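Local coordinates for protein NAD-dependent aldehyde dehydrogenase (Burkholderia multivorans, PDB 5UJU) that probably catalyses the NAD-dependent oxidation of aldehydes to carboxylic acids, at residues F149-Q154 and L343-G348; K386-P391 and E396-I401. All coordinates share one frame; numbering follows the deposited sequence.

Contact 1 of 2, residues F149-Q154 and L343-G348. With NA (sodium ion), chain C.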
# COMPACT_ATOMS: atom_id res chain seq x y z
N PHE A 149 -35.32 -3.49 10.38
CA PHE A 149 -35.29 -2.09 9.96
C PHE A 149 -34.25 -1.28 10.73
O PHE A 149 -33.49 -0.50 10.13
CB PHE A 149 -36.66 -1.43 10.10
CG PHE A 149 -36.65 0.02 9.68
CD1 PHE A 149 -36.66 1.04 10.62
CD2 PHE A 149 -36.58 0.35 8.34
CE1 PHE A 149 -36.63 2.37 10.22
CE2 PHE A 149 -36.54 1.68 7.93
CZ PHE A 149 -36.57 2.69 8.88
N MET A 150 -34.20 -1.43 12.05
CA MET A 150 -33.28 -0.61 12.83
C MET A 150 -31.83 -0.83 12.41
O MET A 150 -31.07 0.13 12.25
CB MET A 150 -33.46 -0.87 14.32
CG MET A 150 -32.61 0.03 15.22
SD MET A 150 -33.04 1.79 15.12
CE MET A 150 -34.78 1.78 15.56
N MET A 151 -31.43 -2.09 12.22
CA MET A 151 -30.07 -2.35 11.73
C MET A 151 -29.91 -1.89 10.29
O MET A 151 -28.84 -1.39 9.90
CB MET A 151 -29.73 -3.83 11.86
CG MET A 151 -28.38 -4.16 11.23
SD MET A 151 -27.90 -5.90 11.39
CE MET A 151 -27.61 -5.98 13.15
N ALA A 152 -30.93 -2.09 9.46
CA ALA A 152 -30.83 -1.64 8.08
C ALA A 152 -30.58 -0.14 8.03
O ALA A 152 -29.73 0.33 7.26
CB ALA A 152 -32.10 -2.02 7.32
N PHE A 153 -31.26 0.62 8.89
CA PHE A 153 -31.04 2.06 8.96
C PHE A 153 -29.63 2.39 9.44
O PHE A 153 -28.88 3.11 8.77
CB PHE A 153 -32.08 2.69 9.89
CG PHE A 153 -31.95 4.19 10.01
CD1 PHE A 153 -32.59 5.03 9.10
CD2 PHE A 153 -31.19 4.74 11.03
CE1 PHE A 153 -32.47 6.41 9.20
CE2 PHE A 153 -31.07 6.13 11.14
CZ PHE A 153 -31.70 6.96 10.22
N GLN A 154 -29.23 1.86 10.59
CA GLN A 154 -27.93 2.19 11.16
C GLN A 154 -26.80 1.67 10.29
O GLN A 154 -25.94 2.43 9.83
CB GLN A 154 -27.81 1.65 12.57
CG GLN A 154 -28.83 2.19 13.52
CD GLN A 154 -28.45 1.95 14.97
OE1 GLN A 154 -27.61 1.10 15.26
NE2 GLN A 154 -29.05 2.71 15.88
N LEU A 343 -24.92 -13.92 18.84
CA LEU A 343 -25.30 -15.00 17.94
C LEU A 343 -26.60 -14.71 17.21
O LEU A 343 -26.79 -15.18 16.08
CB LEU A 343 -25.43 -16.31 18.73
CG LEU A 343 -24.15 -16.91 19.30
CD1 LEU A 343 -24.49 -18.06 20.26
CD2 LEU A 343 -23.22 -17.38 18.18
N ALA A 344 -27.50 -13.94 17.83
CA ALA A 344 -28.85 -13.72 17.31
C ALA A 344 -28.95 -12.55 16.34
O ALA A 344 -29.80 -12.57 15.43
CB ALA A 344 -29.81 -13.50 18.48
N LEU A 345 -28.12 -11.53 16.51
CA LEU A 345 -28.14 -10.31 15.70
C LEU A 345 -28.09 -10.64 14.21
O LEU A 345 -27.10 -11.19 13.72
CB LEU A 345 -26.94 -9.45 16.08
CG LEU A 345 -27.11 -8.25 17.00
CD1 LEU A 345 -25.76 -7.58 17.12
CD2 LEU A 345 -28.14 -7.29 16.45
N TYR A 346 -29.16 -10.31 13.50
CA TYR A 346 -29.21 -10.54 12.05
C TYR A 346 -28.94 -12.01 11.72
O TYR A 346 -28.38 -12.34 10.67
CB TYR A 346 -28.25 -9.58 11.33
CG TYR A 346 -28.30 -9.57 9.80
CD1 TYR A 346 -29.47 -9.87 9.10
CD2 TYR A 346 -27.16 -9.26 9.07
CE1 TYR A 346 -29.49 -9.86 7.70
CE2 TYR A 346 -27.17 -9.26 7.70
CZ TYR A 346 -28.33 -9.56 7.02
OH TYR A 346 -28.29 -9.54 5.65
N SER A 347 -29.32 -12.92 12.63
CA SER A 347 -29.22 -14.36 12.39
C SER A 347 -27.79 -14.78 12.03
O SER A 347 -27.57 -15.63 11.17
CB SER A 347 -30.20 -14.84 11.32
OG SER A 347 -31.55 -14.57 11.69
N GLY A 348 -26.82 -14.19 12.73
CA GLY A 348 -25.42 -14.54 12.54
C GLY A 348 -24.86 -14.21 11.17
O GLY A 348 -23.78 -14.72 10.82
NA NA C . -22.36 -16.80 11.85
O HOH W 1 -22.26 -16.43 9.29
O HOH W 2 -21.30 -19.07 11.71
O HOH W 3 -20.01 -15.88 12.46
O HOH W 4 -22.83 -17.54 14.44
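A Met-aromatic contact between Met-151 and Tyr-346 brings helix 149-156 against the turn that follows helix 332-344, the same turn that ends in the sodium ligand Gly-348. Met-151 carries the whole helical side of the contact. Its chain runs straight out from the helix, with CG anti to the backbone N (chi1 174°), and bends only at chi3 (-69°), where the methyl group swings toward Leu-345. SD of Met-151 lies 3.7 Å from CB of Tyr-346. SD of Met-151 stands 4.8 Å from the centroid of the Tyr-346 ring and 43° off the ring normal, an oblique approach to the base of the ring, and the two side chains cross at about a right angle. The methyl CE of Met-151 meets CD2 of Leu-345 at 3.6 Å, so the thioether end spans two successive residues. Tyr-346 has a second hold at its far end, where OH is hydrogen-bonded to the carbonyl O of Thr-145. From Tyr-346 to Gly-348 the backbone takes left-handed helical angles. The turn is braced by a bond of 2.9 Å from N of Ser-347 to O of Ala-344. It delivers O of Gly-348 to the sodium ion at 2.7 Å, and four waters and O of Gly-458 complete six ligands. With its ring base packed against sulfur and its hydroxyl bonded, Tyr-346 is held at both ends. The helix-to-turn contact itself is apolar and dispersive, while the ion is gripped by neutral oxygens alone.

Contact 2 of 2, residues K386-P391 and E396-I401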
# COMPACT_ATOMS: atom_id res chain seq x y z
N LYS A 386 -34.40 -17.93 24.56
CA LYS A 386 -35.28 -16.90 25.09
C LYS A 386 -35.34 -15.69 24.16
O LYS A 386 -36.40 -15.08 23.98
CB LYS A 386 -34.84 -16.48 26.49
N LEU A 387 -34.20 -15.33 23.56
CA LEU A 387 -34.12 -14.12 22.74
C LEU A 387 -34.68 -14.30 21.34
O LEU A 387 -35.04 -13.30 20.70
CB LEU A 387 -32.67 -13.65 22.65
CG LEU A 387 -32.09 -12.93 23.87
CD1 LEU A 387 -30.61 -12.66 23.66
CD2 LEU A 387 -32.82 -11.61 24.11
N THR A 388 -34.74 -15.53 20.82
CA THR A 388 -35.04 -15.74 19.41
C THR A 388 -36.28 -16.59 19.13
O THR A 388 -36.77 -16.56 18.00
CB THR A 388 -33.84 -16.40 18.69
OG1 THR A 388 -33.62 -17.71 19.21
CG2 THR A 388 -32.58 -15.57 18.87
N GLY A 389 -36.82 -17.31 20.11
CA GLY A 389 -37.83 -18.32 19.81
C GLY A 389 -39.19 -17.77 19.40
O GLY A 389 -39.95 -18.44 18.69
N ASP A 390 -39.53 -16.56 19.86
CA ASP A 390 -40.86 -16.01 19.62
C ASP A 390 -40.83 -15.00 18.49
O ASP A 390 -40.07 -14.02 18.58
CB ASP A 390 -41.40 -15.34 20.88
CG ASP A 390 -42.74 -14.70 20.63
OD1 ASP A 390 -43.67 -15.46 20.30
OD2 ASP A 390 -42.85 -13.46 20.73
N PRO A 391 -41.63 -15.17 17.43
CA PRO A 391 -41.59 -14.20 16.31
C PRO A 391 -41.78 -12.74 16.73
O PRO A 391 -40.95 -11.90 16.37
CB PRO A 391 -42.74 -14.67 15.41
CG PRO A 391 -42.89 -16.13 15.72
CD PRO A 391 -42.56 -16.28 17.18
N GLU A 396 -37.31 -8.15 15.24
CA GLU A 396 -36.48 -6.96 15.10
C GLU A 396 -35.02 -7.24 15.45
O GLU A 396 -34.14 -6.48 15.05
CB GLU A 396 -37.04 -5.83 15.96
CG GLU A 396 -38.46 -5.42 15.56
CD GLU A 396 -38.62 -5.15 14.04
OE1 GLU A 396 -37.68 -4.64 13.40
OE2 GLU A 396 -39.72 -5.42 13.49
N LEU A 397 -34.75 -8.35 16.14
CA LEU A 397 -33.39 -8.74 16.48
C LEU A 397 -32.77 -9.63 15.41
O LEU A 397 -31.65 -9.36 14.95
CB LEU A 397 -33.38 -9.46 17.85
CG LEU A 397 -32.10 -10.20 18.27
CD1 LEU A 397 -30.92 -9.28 18.31
CD2 LEU A 397 -32.29 -10.83 19.65
N ILE A 398 -33.47 -10.68 14.98
CA ILE A 398 -32.83 -11.64 14.09
C ILE A 398 -33.00 -11.30 12.61
O ILE A 398 -32.22 -11.79 11.79
CB ILE A 398 -33.33 -13.07 14.38
CG1 ILE A 398 -34.80 -13.22 14.01
CG2 ILE A 398 -33.13 -13.40 15.88
CD1 ILE A 398 -35.38 -14.59 14.38
N GLY A 399 -33.97 -10.46 12.26
CA GLY A 399 -34.12 -10.12 10.86
C GLY A 399 -34.49 -11.35 10.05
O GLY A 399 -35.05 -12.32 10.57
N ALA A 400 -34.13 -11.33 8.77
CA ALA A 400 -34.50 -12.39 7.86
C ALA A 400 -33.25 -13.02 7.26
O ALA A 400 -32.19 -12.41 7.19
CB ALA A 400 -35.42 -11.86 6.73
N ILE A 401 -33.41 -14.27 6.82
CA ILE A 401 -32.31 -15.02 6.21
C ILE A 401 -32.15 -14.58 4.76
O ILE A 401 -33.13 -14.53 4.00
CB ILE A 401 -32.60 -16.53 6.32
CG1 ILE A 401 -32.71 -16.96 7.79
CG2 ILE A 401 -31.55 -17.31 5.60
CD1 ILE A 401 -31.42 -16.86 8.56
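Thr-388 and Ile-398 meet through their methyl branches, the two side chains crossing at about a right angle: CG2 of Thr-388 lies 3.7 Å from CG2 of Ile-398. In both residues the touching methyl is anti to the carbonyl carbon, and the other branch, OG1 of Thr-388 (chi1 65°) or CG1 of Ile-398 (chi1 68°), sits between the backbone N and the carbonyl carbon. The threonine thus offers its apolar branch to the isoleucine while OG1 is hydrogen-bonded back to O of Val-384, one turn earlier. Beside this pair Leu-397 reaches across with a single methyl. CD2 of Leu-397 comes to 3.8 Å from the carbonyl O of Leu-387 and to 4.1 Å from CB of the same residue, a looser contact with the backbone and CB of Leu-387. Between Thr-388 and Leu-397 the chain turns through Asp-390, the N-cap of the next helix, whose OD2 accepts from N of Arg-393. The contact therefore closes the bend between helices 373-388 and 391-398. Ala-344 of helix 332-344 touches both Thr-388 and Leu-397, and Val-436 and Pro-439, in the loop leading into strand 440-445, meet Ile-398 and Thr-388 respectively.

Along the chain the two contacts follow in series. Contact 1 closes a long loop of 188 residues, bringing helix 149-156 of the N-terminal helical part to the end of helix 332-344, with most strands of the sheet built round strand 191-211 lying between them in sequence. Contact 2 opens later and closes a tight bend of four helical residues. Their centres are 10 Å apart, and they touch directly: OG of Ser-347 is probably hydrogen-bonded to O of Ile-398 at 2.9 Å, and N of Tyr-346 to O of Leu-397 at 3.0 Å. Helix 149-156, the sodium-binding turn and the bend between helices 373-388 and 391-398 thus form one connected region.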